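Side-chain contact in DNMT2 (Spodoptera frugiperda, PDB 4H0N), which probably methylates the C5 position of a cytosine in the anticodon loop of tRNA(Asp), using S-adenosyl-L-methionine, and also modifies cytosine in DNA: residues K281-Y284 against K288-L291. The protein carries 3 engineered substitutions. Numbering follows the deposited sequence.
Sequences KLRY and KEVL
Arg283 and Glu289 illustrate how a two-bond salt bridge can tie a loop to the first turn of the helix that follows it. They are the ends of the Arg-x-x-Thr-x-x-Glu signature of motif IX of the C5-cytosine methyltransferases, which in this family follows the variable target-recognition region.

The ionic part is end-on and pairs the atoms one to one. Arg283 NH1 lies 2.8 Å from Glu289 OE1 and Arg283 NH2 3.1 Å from Glu289 OE2, each oxygen being approached on its syn side. Guanidinium and carboxylate planes are 17° apart, yet both oxygens sit somewhat off the guanidinium plane, and both bonds are bent, the NH1 one to an N-H...O angle of 143° and the NH2 one a little further. The side chains advance from opposite directions: that of Arg283 leaves its backbone with CG between N and the carbonyl carbon (chi1 73°) and the chain extended to NE, which brings the guanidinium within range of both Glu289 and the following carbonyl, Tyr284 O, while Glu289 reaches out from helix 287-293 with its chain stretched beyond CG.

Hydrogen bonds to backbone complete the arrangement. Glu289 OE1 also accepts the N-H of Thr286, the residue just ahead of the helix, as the glutamate of a capping box does. This second task helps to fix the rotation of the carboxylate, whose OE2 has a further, weak bond from Glu200 N. Were Arg283 replaced by an alanine, the buried Glu289 carboxylate would probably be left without this countercharge and Tyr284 O without its side-chain donor. The loop is also tied to strand 247-248 by a backbone hydrogen bond between Arg283 and Phe248. Within the loop itself, Arg283 NH1 turns to the neighbouring carbonyl and donates to Tyr284 O at 2.9 Å, with that oxygen close to the guanidinium plane.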
# COMPACT_ATOMS: atom_id res chain seq x y z
N LYS A 281 23.65 -16.08 -4.61
CA LYS A 281 23.48 -14.65 -4.93
C LYS A 281 22.06 -14.09 -4.66
O LYS A 281 21.58 -13.21 -5.38
CB LYS A 281 24.00 -14.31 -6.35
CG LYS A 281 23.02 -14.60 -7.51
CD LYS A 281 23.63 -14.27 -8.88
CE LYS A 281 23.56 -15.40 -9.80
NZ LYS A 281 24.56 -15.23 -10.92
N LEU A 282 21.41 -14.58 -3.60
CA LEU A 282 20.12 -14.04 -3.20
C LEU A 282 20.25 -12.56 -2.90
O LEU A 282 21.18 -12.15 -2.22
CB LEU A 282 19.59 -14.77 -1.97
CG LEU A 282 19.32 -16.26 -2.16
CD1 LEU A 282 18.96 -16.91 -0.84
CD2 LEU A 282 18.21 -16.45 -3.17
N ARG A 283 19.31 -11.77 -3.40
CA ARG A 283 19.34 -10.33 -3.17
C ARG A 283 17.93 -9.82 -2.94
O ARG A 283 16.96 -10.47 -3.32
CB ARG A 283 19.93 -9.60 -4.37
CG ARG A 283 19.02 -9.57 -5.58
CD ARG A 283 19.29 -8.32 -6.41
NE ARG A 283 18.76 -8.42 -7.76
CZ ARG A 283 17.59 -7.93 -8.14
NH1 ARG A 283 16.80 -7.33 -7.25
NH2 ARG A 283 17.19 -8.06 -9.40
N TYR A 284 17.82 -8.65 -2.33
CA TYR A 284 16.53 -8.00 -2.18
C TYR A 284 16.09 -7.36 -3.50
O TYR A 284 16.90 -7.13 -4.40
CB TYR A 284 16.61 -6.93 -1.09
CG TYR A 284 16.96 -7.48 0.27
CD1 TYR A 284 16.06 -8.24 0.99
CD2 TYR A 284 18.20 -7.21 0.84
CE1 TYR A 284 16.37 -8.74 2.25
CE2 TYR A 284 18.53 -7.71 2.10
CZ TYR A 284 17.61 -8.47 2.79
OH TYR A 284 17.94 -8.95 4.04
N LYS A 288 13.29 0.59 -6.70
CA LYS A 288 12.78 0.80 -8.05
C LYS A 288 11.89 -0.36 -8.48
O LYS A 288 10.80 -0.16 -9.01
CB LYS A 288 13.96 0.96 -9.01
CG LYS A 288 13.60 1.35 -10.42
CD LYS A 288 14.87 1.54 -11.24
CE LYS A 288 14.56 1.90 -12.69
NZ LYS A 288 15.80 2.03 -13.49
N GLU A 289 12.38 -1.58 -8.26
CA GLU A 289 11.64 -2.78 -8.62
C GLU A 289 10.35 -2.90 -7.82
O GLU A 289 9.30 -3.22 -8.36
CB GLU A 289 12.51 -4.02 -8.44
CG GLU A 289 13.52 -4.23 -9.56
CD GLU A 289 14.70 -5.10 -9.17
OE1 GLU A 289 14.94 -5.30 -7.95
OE2 GLU A 289 15.41 -5.58 -10.08
N VAL A 290 10.43 -2.62 -6.52
CA VAL A 290 9.25 -2.65 -5.67
C VAL A 290 8.22 -1.62 -6.14
O VAL A 290 7.02 -1.86 -6.10
CB VAL A 290 9.62 -2.42 -4.20
CG1 VAL A 290 8.38 -2.44 -3.31
CG2 VAL A 290 10.64 -3.47 -3.75
N LEU A 291 8.71 -0.47 -6.60
CA LEU A 291 7.84 0.57 -7.16
C LEU A 291 7.10 0.09 -8.41
O LEU A 291 5.92 0.36 -8.58
CB LEU A 291 8.64 1.85 -7.46
CG LEU A 291 8.80 2.84 -6.30
CD1 LEU A 291 9.90 3.85 -6.59
CD2 LEU A 291 7.49 3.56 -6.02